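Local coordinates for protein alpha-amylase G-6 (Bacillus halodurans, PDB 2C3G) that probably binds starch through this family 26 carbohydrate-binding module, one domain of a longer alpha-amylase, at residues Met3-Asp15 with Phe81-His93. Residues are numbered along the deposited sequence; the frame is centred on the assembly and turned at random.
Sequences MASGLTIYFKKPD and FRDQDGWFDGEWH. With CD (cadmium ion), chain C; CD (cadmium ion), chain B.
A parallel strand pair in the five-stranded mixed sheet of this carbohydrate-binding module joins strand 6-12, through Tyr10 and Phe11, to Trp87 and Phe88 of strand 86-88. The short axes diverge by only 17°. Phe88 N donates to Tyr10 O at 2.8 Å, and Lys12 N donates to Phe88 O at 3.0 Å. One residue before Gly86, the Asp85 carboxylate accepts from Thr8 N: Asp85 OD2 is 2.8 Å away and is met from above the carboxylate plane.

On one face of the sheet, the Tyr10 ring lies flat over the six-membered ring of Trp87. The centroids are 3.6 Å apart and the planes differ by 5°. Both side chains set CG anti to the carbonyl carbon (chi1 -51° in Trp87), which sends the rings out side by side. Trp49 meets Trp87 edge-to-face, and Tyr45 does the same to Tyr10. An alanine in place of Trp87 would probably leave one face of the Tyr10 ring without its stacking partner and let that ring turn.

On the other face, Phe11 CE1 comes to the edge of the Phe88 ring, 4.0 Å from Phe88 CD2. Beyond the strand, Asp89 OD1 and OD2 and His93 NE2 bind a cadmium ion. Phe11 and Phe88 face the second sheet, where Phe64, Phe80 and Trp72 meet them, and this packing of two sheets is the beta-sandwich of starch-binding modules of this family.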
ATOM      1  N   MET A   3      -8.144 -13.294 -14.684  1.00 29.34           N
ATOM      2  CA  MET A   3      -8.770 -12.484 -13.634  1.00 28.78           C
ATOM      3  C   MET A   3      -7.938 -11.233 -13.387  1.00 27.89           C
ATOM      4  O   MET A   3      -6.824 -11.087 -13.915  1.00 28.50           O
ATOM      5  CB  MET A   3      -8.922 -13.282 -12.326  1.00 28.77           C
ATOM      6  CG  MET A   3      -7.620 -13.594 -11.632  1.00 29.82           C
ATOM      7  SD  MET A   3      -7.580 -15.145 -10.649  1.00 35.03           S
ATOM      8  CE  MET A   3      -5.858 -15.687 -10.929  1.00 27.90           C
ATOM      9  N   ALA A   4      -8.488 -10.316 -12.599  1.00 26.92           N
ATOM     10  CA  ALA A   4      -7.751  -9.131 -12.184  1.00 25.49           C
ATOM     11  C   ALA A   4      -6.745  -9.531 -11.076  1.00 24.69           C
ATOM     12  O   ALA A   4      -7.134  -9.873  -9.963  1.00 25.03           O
ATOM     13  CB  ALA A   4      -8.719  -8.031 -11.709  1.00 25.02           C
ATOM     14  N   SER A   5      -5.463  -9.463 -11.408  1.00 23.19           N
ATOM     15  CA  SER A   5      -4.367  -9.928 -10.570  1.00 22.05           C
ATOM     16  C   SER A   5      -3.379  -8.805 -10.263  1.00 21.47           C
ATOM     17  O   SER A   5      -3.261  -7.814 -11.016  1.00 21.85           O
ATOM     18  CB  SER A   5      -3.594 -11.030 -11.302  1.00 22.19           C
ATOM     19  OG  SER A   5      -4.239 -12.284 -11.205  1.00 23.58           O
ATOM     20  N   GLY A   6      -2.611  -8.992  -9.198  1.00 19.17           N
ATOM     21  CA  GLY A   6      -1.594  -8.039  -8.832  1.00 16.51           C
ATOM     22  C   GLY A   6      -1.264  -8.072  -7.352  1.00 15.96           C
ATOM     23  O   GLY A   6      -1.131  -9.147  -6.737  1.00 10.91           O
ATOM     24  N   LEU A   7      -1.094  -6.888  -6.764  1.00 15.57           N
ATOM     25  CA  LEU A   7      -0.764  -6.856  -5.342  1.00 16.45           C
ATOM     26  C   LEU A   7      -1.808  -6.069  -4.578  1.00 16.36           C
ATOM     27  O   LEU A   7      -1.940  -4.869  -4.786  1.00 17.38           O
ATOM     28  CB  LEU A   7       0.682  -6.357  -5.127  1.00 16.24           C
ATOM     29  CG  LEU A   7       1.830  -7.309  -4.699  1.00 17.78           C
ATOM     30  CD1 LEU A   7       1.648  -8.805  -4.967  1.00 11.95           C
ATOM     31  CD2 LEU A   7       3.173  -6.865  -5.268  1.00 16.05           C
ATOM     32  N   THR A   8      -2.598  -6.764  -3.760  1.00 16.02           N
ATOM     33  CA  THR A   8      -3.600  -6.133  -2.900  1.00 16.38           C
ATOM     34  C   THR A   8      -2.962  -5.855  -1.553  1.00 16.46           C
ATOM     35  O   THR A   8      -2.310  -6.714  -0.969  1.00 16.89           O
ATOM     36  CB  THR A   8      -4.857  -7.022  -2.701  1.00 16.21           C
ATOM     37  OG1 THR A   8      -5.490  -7.237  -3.957  1.00 17.33           O
ATOM     38  CG2 THR A   8      -5.932  -6.259  -1.871  1.00 16.25           C
ATOM     39  N   ILE A   9      -3.117  -4.636  -1.071  1.00 17.00           N
ATOM     40  CA  ILE A   9      -2.497  -4.252   0.175  1.00 16.62           C
ATOM     41  C   ILE A   9      -3.572  -3.647   1.055  1.00 16.71           C
ATOM     42  O   ILE A   9      -4.355  -2.832   0.589  1.00 16.75           O
ATOM     43  CB  ILE A   9      -1.237  -3.320  -0.090  1.00 16.02           C
ATOM     44  CG1 ILE A   9       0.015  -4.176  -0.335  1.00 17.56           C
ATOM     45  CG2 ILE A   9      -0.825  -2.531   1.140  1.00 15.30           C
ATOM     46  CD1 ILE A   9       0.188  -4.682  -1.675  1.00 18.77           C
ATOM     47  N   TYR A  10      -3.644  -4.098   2.307  1.00 17.01           N
ATOM     48  CA  TYR A  10      -4.566  -3.527   3.287  1.00 17.60           C
ATOM     49  C   TYR A  10      -3.757  -2.842   4.349  1.00 17.45           C
ATOM     50  O   TYR A  10      -2.753  -3.368   4.804  1.00 17.84           O
ATOM     51  CB  TYR A  10      -5.444  -4.576   3.963  1.00 17.52           C
ATOM     52  CG  TYR A  10      -6.348  -5.331   3.038  1.00 17.90           C
ATOM     53  CD1 TYR A  10      -7.700  -5.005   2.933  1.00 17.53           C
ATOM     54  CD2 TYR A  10      -5.848  -6.369   2.262  1.00 17.79           C
ATOM     55  CE1 TYR A  10      -8.539  -5.715   2.075  1.00 20.35           C
ATOM     56  CE2 TYR A  10      -6.656  -7.082   1.405  1.00 19.57           C
ATOM     57  CZ  TYR A  10      -7.994  -6.751   1.316  1.00 22.15           C
ATOM     58  OH  TYR A  10      -8.780  -7.454   0.472  1.00 23.94           O
ATOM     59  N   PHE A  11      -4.209  -1.658   4.730  1.00 17.67           N
ATOM     60  CA  PHE A  11      -3.499  -0.846   5.680  1.00 17.37           C
ATOM     61  C   PHE A  11      -4.377  -0.502   6.879  1.00 17.37           C
ATOM     62  O   PHE A  11      -5.460   0.024   6.723  1.00 15.42           O
ATOM     63  CB  PHE A  11      -3.050   0.424   4.958  1.00 17.86           C
ATOM     64  CG  PHE A  11      -2.284   1.364   5.817  1.00 16.75           C
ATOM     65  CD1 PHE A  11      -1.261   0.896   6.636  1.00 17.59           C
ATOM     66  CD2 PHE A  11      -2.581   2.702   5.802  1.00 17.53           C
ATOM     67  CE1 PHE A  11      -0.548   1.759   7.440  1.00 17.90           C
ATOM     68  CE2 PHE A  11      -1.890   3.577   6.609  1.00 19.68           C
ATOM     69  CZ  PHE A  11      -0.861   3.097   7.433  1.00 19.57           C
ATOM     70  N   LYS A  12      -3.892  -0.787   8.080  1.00 18.36           N
ATOM     71  CA  LYS A  12      -4.578  -0.346   9.276  1.00 20.05           C
ATOM     72  C   LYS A  12      -4.070   1.039   9.619  1.00 21.08           C
ATOM     73  O   LYS A  12      -2.949   1.201  10.144  1.00 20.91           O
ATOM     74  CB  LYS A  12      -4.389  -1.317  10.431  1.00 19.84           C
ATOM     75  CG  LYS A  12      -5.245  -0.934  11.591  1.00 22.35           C
ATOM     76  CD  LYS A  12      -6.015  -2.085  12.133  1.00 24.53           C
ATOM     77  CE  LYS A  12      -5.621  -2.319  13.554  1.00 26.11           C
ATOM     78  NZ  LYS A  12      -6.668  -3.101  14.283  1.00 28.90           N
ATOM     79  N   LYS A  13      -4.883   2.035   9.264  1.00 21.72           N
ATOM     80  CA  LYS A  13      -4.487   3.441   9.348  1.00 22.60           C
ATOM     81  C   LYS A  13      -4.464   3.905  10.799  1.00 23.05           C
ATOM     82  O   LYS A  13      -5.426   3.656  11.544  1.00 22.55           O
ATOM     83  CB  LYS A  13      -5.435   4.319   8.520  1.00 22.66           C
ATOM     84  CG  LYS A  13      -5.079   5.805   8.494  1.00 22.82           C
ATOM     85  CD  LYS A  13      -6.211   6.678   7.894  1.00 23.76           C
ATOM     86  CE  LYS A  13      -7.327   7.038   8.896  1.00 23.79           C
ATOM     87  NZ  LYS A  13      -6.857   7.698  10.164  1.00 23.65           N
ATOM     88  N   PRO A  14      -3.356   4.535  11.224  1.00 23.18           N
ATOM     89  CA  PRO A  14      -3.291   5.150  12.556  1.00 23.26           C
ATOM     90  C   PRO A  14      -4.317   6.258  12.642  1.00 23.03           C
ATOM     91  O   PRO A  14      -4.674   6.910  11.657  1.00 22.84           O
ATOM     92  CB  PRO A  14      -1.863   5.687  12.627  1.00 22.77           C
ATOM     93  CG  PRO A  14      -1.140   4.814  11.640  1.00 23.01           C
ATOM     94  CD  PRO A  14      -2.083   4.676  10.505  1.00 22.99           C
ATOM     95  N   ASP A  15      -4.842   6.441  13.828  1.00 24.08           N
ATOM     96  CA  ASP A  15      -5.988   7.324  13.975  1.00 24.65           C
ATOM     97  C   ASP A  15      -5.625   8.788  13.765  1.00 25.48           C
ATOM     98  O   ASP A  15      -6.493   9.590  13.417  1.00 26.08           O
ATOM     99  CB  ASP A  15      -6.634   7.089  15.332  1.00 23.45           C
ATOM    100  CG  ASP A  15      -7.586   5.907  15.320  1.00 24.31           C
ATOM    101  OD1 ASP A  15      -7.643   5.268  16.410  1.00 22.42           O
ATOM    102  OD2 ASP A  15      -8.311   5.558  14.293  1.00 16.69           O
ATOM    103  N   PHE A  81       9.323  -3.822   0.838  1.00 25.98           N
ATOM    104  CA  PHE A  81       9.294  -4.671  -0.354  1.00 25.47           C
ATOM    105  C   PHE A  81       8.223  -5.743  -0.211  1.00 24.94           C
ATOM    106  O   PHE A  81       8.160  -6.410   0.827  1.00 25.21           O
ATOM    107  CB  PHE A  81      10.662  -5.311  -0.661  1.00 25.63           C
ATOM    108  CG  PHE A  81      10.612  -6.333  -1.776  1.00 26.39           C
ATOM    109  CD1 PHE A  81      10.639  -5.939  -3.097  1.00 25.64           C
ATOM    110  CD2 PHE A  81      10.498  -7.701  -1.491  1.00 28.08           C
ATOM    111  CE1 PHE A  81      10.560  -6.879  -4.116  1.00 27.19           C
ATOM    112  CE2 PHE A  81      10.421  -8.644  -2.510  1.00 25.81           C
ATOM    113  CZ  PHE A  81      10.454  -8.231  -3.815  1.00 25.48           C
ATOM    114  N   ARG A  82       7.397  -5.884  -1.260  1.00 24.23           N
ATOM    115  CA  ARG A  82       6.342  -6.907  -1.424  1.00 23.06           C
ATOM    116  C   ARG A  82       6.172  -7.077  -2.944  1.00 22.35           C
ATOM    117  O   ARG A  82       6.403  -6.118  -3.626  1.00 23.11           O
ATOM    118  CB  ARG A  82       5.009  -6.276  -0.991  1.00 23.31           C
ATOM    119  CG  ARG A  82       4.740  -6.063   0.451  1.00 22.72           C
ATOM    120  CD  ARG A  82       3.674  -6.985   0.961  1.00 23.32           C
ATOM    121  NE  ARG A  82       4.241  -7.690   2.082  1.00 22.98           N
ATOM    122  CZ  ARG A  82       3.769  -8.787   2.646  1.00 20.33           C
ATOM    123  NH1 ARG A  82       4.434  -9.283   3.669  1.00 22.43           N
ATOM    124  NH2 ARG A  82       2.677  -9.384   2.225  1.00 16.48           N
ATOM    125  N   ASP A  83       5.759  -8.166  -3.589  1.00 22.12           N
ATOM    126  CA  ASP A  83       6.039  -9.604  -3.525  1.00 20.76           C
ATOM    127  C   ASP A  83       4.890 -10.570  -3.160  1.00 19.73           C
ATOM    128  O   ASP A  83       4.825 -11.658  -3.705  1.00 19.96           O
ATOM    129  CB  ASP A  83       7.480  -9.941  -3.111  1.00 21.14           C
ATOM    130  CG  ASP A  83       7.680 -11.391  -2.723  1.00 20.62           C
ATOM    131  OD1 ASP A  83       8.324 -12.170  -3.481  1.00 16.11           O
ATOM    132  OD2 ASP A  83       7.266 -11.816  -1.630  1.00 21.46           O
ATOM    133  N   GLN A  84       3.953 -10.124  -2.330  1.00 18.56           N
ATOM    134  CA  GLN A  84       2.793 -10.905  -1.915  1.00 18.17           C
ATOM    135  C   GLN A  84       1.718  -9.931  -1.357  1.00 17.76           C
ATOM    136  O   GLN A  84       2.065  -8.886  -0.848  1.00 16.96           O
ATOM    137  CB  GLN A  84       3.224 -11.930  -0.852  1.00 18.35           C
ATOM    138  CG  GLN A  84       2.173 -12.952  -0.457  1.00 16.92           C
ATOM    139  CD  GLN A  84       2.635 -13.933   0.646  1.00 16.90           C
ATOM    140  OE1 GLN A  84       2.122 -15.067   0.737  1.00 18.86           O
ATOM    141  NE2 GLN A  84       3.549 -13.497   1.487  1.00 15.00           N
ATOM    142  N   ASP A  85       0.426 -10.255  -1.483  1.00 17.33           N
ATOM    143  CA  ASP A  85      -0.622  -9.536  -0.717  1.00 17.44           C
ATOM    144  C   ASP A  85      -0.369  -9.857   0.786  1.00 16.90           C
ATOM    145  O   ASP A  85       0.354 -10.791   1.046  1.00 16.52           O
ATOM    146  CB  ASP A  85      -2.026 -10.029  -1.126  1.00 17.74           C
ATOM    147  CG  ASP A  85      -2.195 -10.236  -2.616  1.00 17.80           C
ATOM    148  OD1 ASP A  85      -2.827 -11.237  -3.004  1.00 17.52           O
ATOM    149  OD2 ASP A  85      -1.793  -9.460  -3.502  1.00 20.71           O
ATOM    150  N   GLY A  86      -0.817  -9.113   1.811  1.00 17.02           N
ATOM    151  CA  GLY A  86      -1.175  -7.741   1.806  1.00 16.44           C
ATOM    152  C   GLY A  86      -1.804  -7.088   3.043  1.00 14.59           C
ATOM    153  O   GLY A  86      -2.407  -6.137   2.776  1.00 15.41           O
ATOM    154  N   TRP A  87      -1.711  -7.528   4.315  1.00 15.22           N
ATOM    155  CA  TRP A  87      -2.306  -6.746   5.473  1.00 14.84           C
ATOM    156  C   TRP A  87      -1.286  -6.210   6.477  1.00 15.88           C
ATOM    157  O   TRP A  87      -0.683  -6.975   7.233  1.00 16.21           O
ATOM    158  CB  TRP A  87      -3.394  -7.510   6.297  1.00 14.28           C
ATOM    159  CG  TRP A  87      -4.458  -8.097   5.524  1.00 13.80           C
ATOM    160  CD1 TRP A  87      -4.327  -9.077   4.588  1.00 14.73           C
ATOM    161  CD2 TRP A  87      -5.854  -7.761   5.568  1.00 11.70           C
ATOM    162  NE1 TRP A  87      -5.553  -9.372   4.040  1.00 15.87           N
ATOM    163  CE2 TRP A  87      -6.509  -8.577   4.629  1.00 15.61           C
ATOM    164  CE3 TRP A  87      -6.620  -6.843   6.314  1.00 14.77           C
ATOM    165  CZ2 TRP A  87      -7.906  -8.511   4.399  1.00 16.43           C
ATOM    166  CZ3 TRP A  87      -7.993  -6.759   6.083  1.00 13.58           C
ATOM    167  CH2 TRP A  87      -8.625  -7.607   5.144  1.00 15.85           C
ATOM    168  N   PHE A  88      -1.121  -4.886   6.532  1.00 16.00           N
ATOM    169  CA  PHE A  88      -0.164  -4.293   7.463  1.00 15.94           C
ATOM    170  C   PHE A  88      -0.791  -3.541   8.658  1.00 15.97           C
ATOM    171  O   PHE A  88      -1.486  -2.576   8.462  1.00 15.74           O
ATOM    172  CB  PHE A  88       0.791  -3.389   6.690  1.00 15.63           C
ATOM    173  CG  PHE A  88       1.862  -2.785   7.539  1.00 16.29           C
ATOM    174  CD1 PHE A  88       3.011  -3.505   7.861  1.00 18.62           C
ATOM    175  CD2 PHE A  88       1.718  -1.504   8.035  1.00 16.09           C
ATOM    176  CE1 PHE A  88       4.027  -2.922   8.625  1.00 19.38           C
ATOM    177  CE2 PHE A  88       2.713  -0.927   8.790  1.00 18.05           C
ATOM    178  CZ  PHE A  88       3.875  -1.631   9.076  1.00 19.17           C
ATOM    179  N   ASP A  89      -0.532  -4.003   9.886  1.00 16.95           N
ATOM    180  CA  ASP A  89      -0.963  -3.315  11.106  1.00 18.20           C
ATOM    181  C   ASP A  89       0.198  -2.929  12.034  1.00 19.55           C
ATOM    182  O   ASP A  89       0.020  -2.802  13.238  1.00 20.20           O
ATOM    183  CB  ASP A  89      -1.908  -4.208  11.895  1.00 18.36           C
ATOM    184  CG  ASP A  89      -1.243  -5.466  12.410  1.00 18.61           C
ATOM    185  OD1 ASP A  89      -2.048  -6.386  12.770  1.00 17.84           O
ATOM    186  OD2 ASP A  89       0.030  -5.675  12.528  1.00 16.15           O
ATOM    187  N   GLY A  90       1.390  -2.738  11.476  1.00 20.92           N
ATOM    188  CA  GLY A  90       2.599  -2.626  12.267  1.00 21.31           C
ATOM    189  C   GLY A  90       3.426  -3.876  12.040  1.00 21.78           C
ATOM    190  O   GLY A  90       4.636  -3.860  12.203  1.00 22.49           O
ATOM    191  N   GLU A  91       2.764  -4.966  11.669  1.00 21.61           N
ATOM    192  CA  GLU A  91       3.441  -6.152  11.134  1.00 20.58           C
ATOM    193  C   GLU A  91       2.658  -6.592   9.897  1.00 20.68           C
ATOM    194  O   GLU A  91       1.479  -6.257   9.756  1.00 19.97           O
ATOM    195  CB  GLU A  91       3.499  -7.285  12.163  1.00 21.25           C
ATOM    196  CG  GLU A  91       4.126  -8.587  11.663  1.00 23.01           C
ATOM    197  CD  GLU A  91       5.606  -8.420  11.267  1.00 25.37           C
ATOM    198  OE1 GLU A  91       6.440  -8.379  12.219  1.00 26.42           O
ATOM    199  OE2 GLU A  91       5.924  -8.312  10.035  1.00 20.04           O
ATOM    200  N   TRP A  92       3.329  -7.307   8.985  1.00 20.05           N
ATOM    201  CA  TRP A  92       2.681  -7.889   7.829  1.00 19.36           C
ATOM    202  C   TRP A  92       2.036  -9.247   8.112  1.00 19.78           C
ATOM    203  O   TRP A  92       2.625 -10.124   8.759  1.00 19.51           O
ATOM    204  CB  TRP A  92       3.654  -7.997   6.674  1.00 18.64           C
ATOM    205  CG  TRP A  92       3.994  -6.671   6.058  1.00 17.38           C
ATOM    206  CD1 TRP A  92       5.093  -5.923   6.308  1.00 15.19           C
ATOM    207  CD2 TRP A  92       3.231  -5.948   5.073  1.00 18.65           C
ATOM    208  NE1 TRP A  92       5.079  -4.774   5.548  1.00 18.52           N
ATOM    209  CE2 TRP A  92       3.950  -4.766   4.770  1.00 16.60           C
ATOM    210  CE3 TRP A  92       2.035  -6.193   4.392  1.00 14.37           C
ATOM    211  CZ2 TRP A  92       3.495  -3.827   3.846  1.00 16.23           C
ATOM    212  CZ3 TRP A  92       1.589  -5.271   3.475  1.00 16.98           C
ATOM    213  CH2 TRP A  92       2.317  -4.087   3.206  1.00 15.57           C
ATOM    214  N   HIS A  93       0.807  -9.394   7.625  1.00 20.07           N
ATOM    215  CA  HIS A  93       0.071 -10.660   7.663  1.00 20.80           C
ATOM    216  C   HIS A  93      -0.451 -10.901   6.261  1.00 21.30           C
ATOM    217  O   HIS A  93      -0.841  -9.939   5.588  1.00 20.42           O
ATOM    218  CB  HIS A  93      -1.154 -10.588   8.594  1.00 20.39           C
ATOM    219  CG  HIS A  93      -0.844 -10.210  10.004  1.00 22.07           C
ATOM    220  ND1 HIS A  93      -0.773 -11.141  11.026  1.00 21.67           N
ATOM    221  CD2 HIS A  93      -0.653  -8.998  10.582  1.00 22.07           C
ATOM    222  CE1 HIS A  93      -0.510 -10.518  12.160  1.00 23.88           C
ATOM    223  NE2 HIS A  93      -0.431  -9.220  11.918  1.00 23.51           N
TER
HETATM  224 CD    CD C1100      -0.589  -7.661  13.648  1.00 23.99          CD
HETATM  225 CD    CD B1099     -10.070   4.235  14.535  1.00 17.44          CD
HETATM  226  O   HOH W   1      -4.202  -5.388  13.936  1.00 21.26           O
HETATM  227  O   HOH W   2      -9.977   4.660  16.459  1.00 14.78           O
HETATM  228  O   HOH W   3      -1.936  -9.100  14.799  1.00 15.78           O